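Local coordinates for pyruvate kinase 1 (Trypanosoma brucei brucei, PDB 4KCT), which catalyses phosphoryl transfer from phosphoenolpyruvate to ADP, yielding pyruvate and ATP, and has an intrinsic decarboxylase activity that acts on oxaloacetate, at residues A[36-41]-A[66-71]; A[149-154]-A[164-169]; A[285-290]-A[412-417]. All blocks are in the same frame, centred on the assembly; numbering follows the deposited sequence.

Contact 1. Residues A[36-41]-A[66-71]; sequences EALKNL and NNVRAA
Leu38 reaches from helix 35-44 across to helix 58-75, two neighbouring helices on the outside of the TIM barrel, each following its own barrel strand (23-27 and 46-52). The short segments approach to 8.7 Å between axes at -57°, and the crossing is filled by aliphatic carbons, with no hydrogen bond between the segments. Leu38 has the largest share of the buried surface. Its CG stands beside the backbone N (chi1 -73°), and from there CD1 is carried onto the first turn of 66-71. CD1 meets that turn in three places: CB of Asn67 at 3.5 Å, the backbone N of Val68 at the same distance, and CG2 of Val68 at 3.8 Å. CD2 flanks the same valine methyl more loosely. The leucine and valine side chains run at about a right angle to each other, so the fork of Leu38 is set across Val68 rather than alongside it.

One turn further on, Ala71 makes the second group of contacts. Its methyl points at helix 35-44 and rests against both Leu38 and Lys39, with CB of Leu38 3.8 Å from CB of Ala71. The backbones come nearest here, with CA of Lys39 and CA of Ala71 5.2 Å apart, a closeness that a side chain ending at CB accommodates.

Lys39 contributes only the base of its chain. A bend at chi3 (-55°) carries the amine away from Ala71 to a salt bridge with Glu74. Outside the two segments, Leu38 also touches Ile28, and Val68 touches Ala49, a residue of strand 46-52. At the Lys39 end, the closest touch is CG of Lys39 on the methyl CB of Ala71, at 3.6 Å.

Contact 2. Residues A[149-154]-A[164-169]; sequences MTLRVV and CHVNNH
Arg152 brings NH1 of its guanidinium over one face of the imidazole of His165, its partner on the adjacent strand. The backbone starts the pairing: Arg152 N gives a bond to His165 O, and His165 N returns one to Arg152 O at 2.7 Å. From this hydrogen-bonded pair the arginine CB rises, 4.2 Å from His165 O. With CG anti to the backbone N (chi1 177°), the chain first climbs away from the sheet, then bends at chi3 (41°) to turn its head toward the histidine. NE donates to a water in the guanidinium plane, which also accepts a weak bond from Asn167 ND2. CZ passes over CB of His165 at 4.1 Å. NH1, at the tip, is 3.3 Å from CG of the ring, offset to the rim, with the two planes inclined by 38°.

This is the antiparallel beta hairpin 149-158/161-166 of the B domain, the mobile lid that pyruvate kinases insert between the third barrel strand and the helix that follows it. The opposite face of the hairpin is apolar: Leu151 CD2 meets Val166 CG2 at 3.6 Å, while Cys164, paired with Val153, also touches Val108 and Val110 of strand 107-111.

Where strand 161-166 ends, side-chain groups join the backbone in pairing with strand 149-158. Asn167 N still bonds to Thr150 O, but Thr150 N now gives its hydrogen to a lone pair of the side-chain carbonyl OD1 of Asn168, 3.1 Å away, and ND2 of that amide holds Val148 O. Thr150 OG1 donates to a lone pair of Asn167 OD1, 2.9 Å away, so that the Asn167 side chain and backbone N both hold Thr150.

Contact 3. Residues A[285-290]-A[412-417]; sequences KCNVVG and KYRPNC
Lys412 lies with its straight chain along the C-terminal end of helix 275-289, and this is mostly van der Waals contact. CG is anti to the backbone N (chi1 165°) and every later torsion is extended, so the methylenes pass Gly290 in line: CG and CD each approach CA of Gly290 to 3.7 Å. Gly290, with positive phi (77°), is the C' residue of the Schellman motif that ends the helix. Further out, CE touches the carbonyl oxygen of Val288 at 3.2 Å.

Water-mediated bonds form the second kind of link. One water donates to Asn287 O and to Lys412 O, 2.7 Å from each, tying the end of the helix to the backbone of the other segment. Another donates to Val289 O at 2.6 Å and accepts from Lys412 NZ. The lysine amine thus lies by the carbonyl oxygens of the helix C terminus, whose partial negative charge would favour it, and it also forms a salt bridge with Glu379 and a hydrogen bond to Gln371.

A shared polar partner is the third. Arg414 NH1 stands 3.5 Å from Asn287 ND2; the two groups cross at about a right angle with their planes 59° apart. Two donors do not bond each other here: both give hydrogens to Gly324 O, while Arg414 NH2 is held by Asp326 and Ser411 O.

The contact joins the barrel to the C-terminal alpha/beta domain that binds the bisphosphate effector, about 12 Å from the Lys412 side chain. Helix 362-369 touches both Asn287 and Arg414, Leu4 of a second subunit packs on Asn287 and Val288, and the loop after helix 405-412 leads into strand 419-423.

From the N terminus the chain first closes contact 1 between the first two helices of the barrel, after 24 residues that include the second strand. It then leaves the barrel for the lid domain, and contact 2 closes the shortest loop, a hairpin with nine residues between its segments. Contact 3 spans the longest, 121 residues, running from a late barrel helix into the C-terminal domain. The three are in series: none nests in or crosses another, and no two touch, their centres lying 31 to 46 Å apart. Contacts 1 and 2 each lie within one part of the fold, the barrel's helical layer and the lid, while 285-290 with 412-417 joins two domains.

Contact 1. Residues A[36-41]-A[66-71]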
loop_
_atom_site.group_PDB
_atom_site.type_symbol
_atom_site.label_atom_id
_atom_site.label_comp_id
_atom_site.label_asym_id
_atom_site.label_seq_id
_atom_site.Cartn_x
_atom_site.Cartn_y
_atom_site.Cartn_z
ATOM N N GLU A 36 44.736 -15.815 23.978
ATOM C CA GLU A 36 44.607 -16.633 22.801
ATOM C C GLU A 36 43.140 -17.006 22.530
ATOM O O GLU A 36 42.698 -16.960 21.380
ATOM C CB GLU A 36 45.501 -17.867 22.875
ATOM C CG GLU A 36 46.229 -18.170 21.572
ATOM C CD GLU A 36 47.165 -17.050 21.131
ATOM O OE1 GLU A 36 47.173 -16.717 19.926
ATOM O OE2 GLU A 36 47.913 -16.516 21.976
ATOM N N ALA A 37 42.375 -17.302 23.579
ATOM C CA ALA A 37 40.972 -17.633 23.381
ATOM C C ALA A 37 40.238 -16.420 22.831
ATOM O O ALA A 37 39.334 -16.556 21.998
ATOM C CB ALA A 37 40.315 -18.110 24.682
ATOM N N LEU A 38 40.569 -15.241 23.350
ATOM C CA LEU A 38 39.893 -14.022 22.920
ATOM C C LEU A 38 40.198 -13.697 21.468
ATOM O O LEU A 38 39.336 -13.227 20.744
ATOM C CB LEU A 38 40.256 -12.840 23.823
ATOM C CG LEU A 38 39.602 -12.899 25.222
ATOM C CD1 LEU A 38 40.276 -11.946 26.210
ATOM C CD2 LEU A 38 38.097 -12.657 25.153
ATOM N N LYS A 39 41.447 -13.896 21.051
ATOM C CA LYS A 39 41.794 -13.677 19.647
ATOM C C LYS A 39 40.959 -14.560 18.735
ATOM O O LYS A 39 40.409 -14.087 17.736
ATOM C CB LYS A 39 43.291 -13.917 19.395
ATOM C CG LYS A 39 44.162 -12.745 19.840
ATOM C CD LYS A 39 45.565 -12.816 19.227
ATOM C CE LYS A 39 46.216 -14.133 19.523
ATOM N NZ LYS A 39 47.595 -14.204 18.923
ATOM N N ASN A 40 40.833 -15.836 19.092
ATOM C CA ASN A 40 39.990 -16.726 18.332
ATOM C C ASN A 40 38.522 -16.295 18.319
ATOM O O ASN A 40 37.829 -16.455 17.309
ATOM C CB ASN A 40 40.128 -18.154 18.835
ATOM C CG ASN A 40 41.458 -18.776 18.447
ATOM O OD1 ASN A 40 42.062 -18.382 17.470
ATOM N ND2 ASN A 40 41.917 -19.732 19.230
ATOM N N LEU A 41 38.018 -15.855 19.465
ATOM C CA LEU A 41 36.654 -15.337 19.528
ATOM C C LEU A 41 36.477 -14.160 18.568
ATOM O O LEU A 41 35.447 -14.037 17.910
ATOM C CB LEU A 41 36.314 -14.888 20.941
ATOM C CG LEU A 41 35.560 -15.808 21.901
ATOM C CD1 LEU A 41 34.825 -14.990 22.972
ATOM C CD2 LEU A 41 34.594 -16.754 21.191
ATOM N N ASN A 66 42.079 -6.511 30.496
ATOM C CA ASN A 66 43.447 -6.466 29.985
ATOM C C ASN A 66 43.638 -7.402 28.809
ATOM O O ASN A 66 44.334 -7.066 27.828
ATOM C CB ASN A 66 44.463 -6.799 31.092
ATOM C CG ASN A 66 44.489 -5.750 32.189
ATOM O OD1 ASN A 66 43.940 -4.659 32.034
ATOM N ND2 ASN A 66 45.056 -6.106 33.327
ATOM N N ASN A 67 43.085 -8.603 28.925
ATOM C CA ASN A 67 43.254 -9.600 27.880
ATOM C C ASN A 67 42.515 -9.220 26.596
ATOM O O ASN A 67 43.011 -9.482 25.487
ATOM C CB ASN A 67 42.844 -11.008 28.372
ATOM C CG ASN A 67 43.845 -11.586 29.367
ATOM O OD1 ASN A 67 44.803 -10.933 29.695
ATOM N ND2 ASN A 67 43.572 -12.773 29.901
ATOM N N VAL A 68 41.328 -8.621 26.742
ATOM C CA VAL A 68 40.536 -8.194 25.568
ATOM C C VAL A 68 41.315 -7.119 24.812
ATOM O O VAL A 68 41.511 -7.216 23.599
ATOM C CB VAL A 68 39.151 -7.620 25.963
ATOM C CG1 VAL A 68 38.535 -6.851 24.787
ATOM C CG2 VAL A 68 38.204 -8.735 26.408
ATOM N N ARG A 69 41.883 -6.165 25.551
ATOM C CA ARG A 69 42.667 -5.107 24.917
ATOM C C ARG A 69 43.958 -5.608 24.244
ATOM O O ARG A 69 44.268 -5.220 23.116
ATOM C CB ARG A 69 42.948 -3.983 25.908
ATOM C CG ARG A 69 41.695 -3.190 26.210
ATOM C CD ARG A 69 41.852 -2.296 27.419
ATOM N NE ARG A 69 40.640 -1.514 27.598
ATOM C CZ ARG A 69 40.371 -0.791 28.676
ATOM N NH1 ARG A 69 41.224 -0.783 29.698
ATOM N NH2 ARG A 69 39.211 -0.138 28.764
ATOM N N ALA A 70 44.641 -6.542 24.888
ATOM C CA ALA A 70 45.838 -7.156 24.280
ATOM C C ALA A 70 45.488 -7.975 23.016
ATOM O O ALA A 70 46.170 -7.886 22.002
ATOM C CB ALA A 70 46.549 -8.025 25.290
ATOM N N ALA A 71 44.418 -8.757 23.084
ATOM C CA ALA A 71 43.975 -9.532 21.934
ATOM C C ALA A 71 43.556 -8.597 20.780
ATOM O O ALA A 71 43.947 -8.801 19.616
ATOM C CB ALA A 71 42.817 -10.456 22.328
#

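Contact 2. Residues A[149-154]-A[164-169]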
loop_
_atom_site.group_PDB
_atom_site.type_symbol
_atom_site.label_atom_id
_atom_site.label_comp_id
_atom_site.label_asym_id
_atom_site.label_seq_id
_atom_site.Cartn_x
_atom_site.Cartn_y
_atom_site.Cartn_z
ATOM N N MET A 149 10.067 -23.265 41.489
ATOM C CA MET A 149 8.934 -23.527 42.350
ATOM C C MET A 149 7.995 -22.355 42.281
ATOM O O MET A 149 8.432 -21.203 42.287
ATOM C CB MET A 149 9.375 -23.748 43.816
ATOM C CG MET A 149 8.185 -23.971 44.753
ATOM S SD MET A 149 8.631 -24.360 46.467
ATOM C CE MET A 149 10.035 -23.338 46.671
ATOM N N THR A 150 6.702 -22.631 42.277
ATOM C CA THR A 150 5.734 -21.564 42.317
ATOM C C THR A 150 4.764 -21.725 43.480
ATOM O O THR A 150 4.386 -22.839 43.848
ATOM C CB THR A 150 4.962 -21.420 40.989
ATOM O OG1 THR A 150 3.988 -22.439 40.911
ATOM C CG2 THR A 150 5.901 -21.541 39.787
ATOM N N LEU A 151 4.474 -20.609 44.130
ATOM C CA LEU A 151 3.504 -20.554 45.214
ATOM C C LEU A 151 2.342 -19.705 44.761
ATOM O O LEU A 151 2.541 -18.657 44.139
ATOM C CB LEU A 151 4.138 -19.900 46.456
ATOM C CG LEU A 151 5.526 -20.415 46.854
ATOM C CD1 LEU A 151 6.173 -19.471 47.870
ATOM C CD2 LEU A 151 5.397 -21.786 47.445
ATOM N N ARG A 152 1.133 -20.117 45.125
ATOM C CA ARG A 152 -0.034 -19.266 44.989
ATOM C C ARG A 152 -0.340 -18.642 46.324
ATOM O O ARG A 152 -0.417 -19.340 47.334
ATOM C CB ARG A 152 -1.244 -20.088 44.529
ATOM C CG ARG A 152 -2.531 -19.269 44.437
ATOM C CD ARG A 152 -3.666 -20.079 43.811
ATOM N NE ARG A 152 -3.688 -21.458 44.298
ATOM C CZ ARG A 152 -4.379 -21.871 45.356
ATOM N NH1 ARG A 152 -4.308 -23.137 45.744
ATOM N NH2 ARG A 152 -5.146 -21.021 46.022
ATOM N N VAL A 153 -0.527 -17.331 46.343
ATOM C CA VAL A 153 -0.833 -16.648 47.589
ATOM C C VAL A 153 -2.301 -16.899 47.934
ATOM O O VAL A 153 -3.185 -16.602 47.134
ATOM C CB VAL A 153 -0.620 -15.132 47.467
ATOM C CG1 VAL A 153 -1.064 -14.435 48.752
ATOM C CG2 VAL A 153 0.845 -14.818 47.145
ATOM N N VAL A 154 -2.548 -17.492 49.099
ATOM C CA VAL A 154 -3.909 -17.832 49.512
ATOM C C VAL A 154 -4.546 -16.669 50.251
ATOM O O VAL A 154 -5.668 -16.271 49.948
ATOM C CB VAL A 154 -3.951 -19.075 50.427
ATOM C CG1 VAL A 154 -5.391 -19.404 50.784
ATOM C CG2 VAL A 154 -3.279 -20.269 49.756
ATOM N N CYS A 164 0.571 -19.260 51.752
ATOM C CA CYS A 164 0.761 -19.617 50.334
ATOM C C CYS A 164 0.554 -21.116 50.118
ATOM O O CYS A 164 0.735 -21.922 51.031
ATOM C CB CYS A 164 2.168 -19.230 49.859
ATOM S SG CYS A 164 2.513 -17.453 49.911
ATOM N N HIS A 165 0.221 -21.480 48.891
ATOM C CA HIS A 165 0.017 -22.873 48.530
ATOM C C HIS A 165 1.116 -23.282 47.594
ATOM O O HIS A 165 1.307 -22.653 46.563
ATOM C CB HIS A 165 -1.341 -23.013 47.837
ATOM C CG HIS A 165 -1.586 -24.378 47.228
ATOM N ND1 HIS A 165 -1.100 -24.732 46.012
ATOM C CD2 HIS A 165 -2.385 -25.448 47.657
ATOM C CE1 HIS A 165 -1.540 -25.974 45.696
ATOM N NE2 HIS A 165 -2.323 -26.409 46.701
ATOM N N VAL A 166 1.887 -24.294 47.970
ATOM C CA VAL A 166 2.974 -24.788 47.100
ATOM C C VAL A 166 2.407 -25.552 45.905
ATOM O O VAL A 166 1.565 -26.442 46.078
ATOM C CB VAL A 166 3.922 -25.714 47.877
ATOM C CG1 VAL A 166 4.938 -26.370 46.924
ATOM C CG2 VAL A 166 4.627 -24.932 48.981
ATOM N N ASN A 167 2.881 -25.224 44.699
ATOM C CA ASN A 167 2.330 -25.812 43.474
ATOM C C ASN A 167 3.064 -27.045 43.003
ATOM O O ASN A 167 2.487 -27.884 42.336
ATOM C CB ASN A 167 2.266 -24.794 42.340
ATOM C CG ASN A 167 1.195 -23.759 42.554
ATOM O OD1 ASN A 167 1.358 -22.603 42.166
ATOM N ND2 ASN A 167 0.170 -24.119 43.300
ATOM N N ASN A 168 4.349 -27.143 43.309
ATOM C CA ASN A 168 5.140 -28.248 42.779
ATOM C C ASN A 168 6.261 -28.695 43.701
ATOM O O ASN A 168 6.614 -27.984 44.646
ATOM C CB ASN A 168 5.673 -27.917 41.379
ATOM C CG ASN A 168 6.442 -26.608 41.335
ATOM O OD1 ASN A 168 5.899 -25.538 41.619
ATOM N ND2 ASN A 168 7.674 -26.676 40.875
ATOM N N HIS A 169 6.748 -29.916 43.485
ATOM C CA HIS A 169 7.848 -30.465 44.284
ATOM C C HIS A 169 9.080 -29.627 44.076
ATOM O O HIS A 169 9.417 -29.313 42.957
ATOM C CB HIS A 169 8.143 -31.920 43.873
ATOM C CG HIS A 169 7.144 -32.924 44.405
ATOM N ND1 HIS A 169 6.120 -33.398 43.658
ATOM C CD2 HIS A 169 7.055 -33.567 45.647
ATOM C CE1 HIS A 169 5.419 -34.304 44.377
ATOM N NE2 HIS A 169 5.991 -34.409 45.591
HETATM O O HOH W 1 -2.411 -23.528 43.104
#

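Contact 3. Residues A[285-290]-A[412-417]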
loop_
_atom_site.group_PDB
_atom_site.type_symbol
_atom_site.label_atom_id
_atom_site.label_comp_id
_atom_site.label_asym_id
_atom_site.label_seq_id
_atom_site.Cartn_x
_atom_site.Cartn_y
_atom_site.Cartn_z
ATOM N N LYS A 285 10.195 -1.046 18.393
ATOM C CA LYS A 285 10.230 0.280 18.993
ATOM C C LYS A 285 11.638 0.875 18.949
ATOM O O LYS A 285 11.795 2.071 18.702
ATOM C CB LYS A 285 9.701 0.252 20.447
ATOM C CG LYS A 285 8.162 0.190 20.541
ATOM C CD LYS A 285 7.724 0.114 22.002
ATOM C CE LYS A 285 6.202 0.162 22.151
ATOM N NZ LYS A 285 5.676 1.523 21.903
ATOM N N CYS A 286 12.655 0.063 19.237
ATOM C CA CYS A 286 14.044 0.536 19.115
ATOM C C CYS A 286 14.426 0.909 17.682
ATOM O O CYS A 286 15.157 1.879 17.471
ATOM C CB CYS A 286 15.033 -0.508 19.666
ATOM S SG CYS A 286 14.952 -0.648 21.475
ATOM N N ASN A 287 14.019 0.087 16.715
ATOM C CA ASN A 287 14.226 0.401 15.305
ATOM C C ASN A 287 13.611 1.764 14.946
ATOM O O ASN A 287 14.202 2.548 14.181
ATOM C CB ASN A 287 13.611 -0.667 14.391
ATOM C CG ASN A 287 14.307 -2.035 14.485
ATOM O OD1 ASN A 287 13.769 -3.017 13.984
ATOM N ND2 ASN A 287 15.463 -2.109 15.149
ATOM N N VAL A 288 12.373 1.996 15.386
ATOM C CA VAL A 288 11.660 3.209 14.989
ATOM C C VAL A 288 12.362 4.491 15.490
ATOM O O VAL A 288 12.367 5.516 14.789
ATOM C CB VAL A 288 10.152 3.187 15.431
ATOM C CG1 VAL A 288 9.565 4.598 15.397
ATOM C CG2 VAL A 288 9.347 2.271 14.505
ATOM N N VAL A 289 12.952 4.449 16.691
ATOM C CA VAL A 289 13.692 5.597 17.173
ATOM C C VAL A 289 15.163 5.562 16.793
ATOM O O VAL A 289 15.857 6.517 17.006
ATOM C CB VAL A 289 13.540 5.837 18.722
ATOM C CG1 VAL A 289 12.068 5.921 19.123
ATOM C CG2 VAL A 289 14.220 4.764 19.499
ATOM N N GLY A 290 15.654 4.441 16.286
ATOM C CA GLY A 290 17.069 4.361 15.901
ATOM C C GLY A 290 18.081 4.206 17.042
ATOM O O GLY A 290 19.182 4.801 16.998
ATOM N N LYS A 412 20.027 3.458 11.354
ATOM C CA LYS A 412 18.608 3.441 11.688
ATOM C C LYS A 412 17.776 3.101 10.423
ATOM O O LYS A 412 16.725 2.446 10.513
ATOM C CB LYS A 412 18.195 4.816 12.236
ATOM C CG LYS A 412 16.704 5.047 12.285
ATOM C CD LYS A 412 16.400 6.419 12.929
ATOM C CE LYS A 412 14.889 6.596 13.097
ATOM N NZ LYS A 412 14.570 7.889 13.765
ATOM N N TYR A 413 18.235 3.561 9.260
ATOM C CA TYR A 413 17.468 3.371 8.010
ATOM C C TYR A 413 17.845 2.095 7.264
ATOM O O TYR A 413 17.259 1.782 6.224
ATOM C CB TYR A 413 17.555 4.615 7.108
ATOM C CG TYR A 413 16.741 5.755 7.674
ATOM C CD1 TYR A 413 15.334 5.747 7.556
ATOM C CD2 TYR A 413 17.305 6.626 8.606
ATOM C CE1 TYR A 413 14.554 6.733 8.172
ATOM C CE2 TYR A 413 16.518 7.562 9.281
ATOM C CZ TYR A 413 15.142 7.587 9.072
ATOM O OH TYR A 413 14.357 8.487 9.771
ATOM N N ARG A 414 18.675 1.266 7.900
ATOM C CA ARG A 414 18.821 -0.129 7.482
ATOM C C ARG A 414 19.255 -0.264 5.996
ATOM O O ARG A 414 18.574 -0.911 5.209
ATOM C CB ARG A 414 17.503 -0.888 7.720
ATOM C CG ARG A 414 17.115 -1.067 9.216
ATOM C CD ARG A 414 18.331 -1.271 10.091
ATOM N NE ARG A 414 18.049 -1.996 11.351
ATOM C CZ ARG A 414 18.718 -1.797 12.494
ATOM N NH1 ARG A 414 18.535 -2.625 13.532
ATOM N NH2 ARG A 414 19.680 -0.866 12.557
ATOM N N PRO A 415 20.363 0.381 5.607
ATOM C CA PRO A 415 20.895 0.076 4.279
ATOM C C PRO A 415 21.258 -1.412 4.150
ATOM O O PRO A 415 21.412 -2.110 5.171
ATOM C CB PRO A 415 22.170 0.946 4.202
ATOM C CG PRO A 415 22.588 1.149 5.624
ATOM C CD PRO A 415 21.272 1.239 6.393
ATOM N N ASN A 416 21.447 -1.895 2.910
ATOM C CA ASN A 416 21.821 -3.300 2.737
ATOM C C ASN A 416 23.345 -3.471 2.559
ATOM O O ASN A 416 23.809 -4.546 2.215
ATOM C CB ASN A 416 21.049 -3.944 1.585
ATOM C CG ASN A 416 21.410 -3.346 0.248
ATOM O OD1 ASN A 416 22.388 -2.603 0.150
ATOM N ND2 ASN A 416 20.722 -3.780 -0.816
ATOM N N CYS A 417 24.100 -2.385 2.713
ATOM C CA CYS A 417 25.567 -2.423 2.493
ATOM C C CYS A 417 26.268 -2.020 3.783
ATOM O O CYS A 417 25.634 -1.466 4.656
ATOM C CB CYS A 417 25.968 -1.450 1.371
ATOM S SG CYS A 417 25.427 0.263 1.658
HETATM O O HOH W 2 16.238 1.274 12.873
HETATM O O HOH W 3 17.110 8.439 15.698
#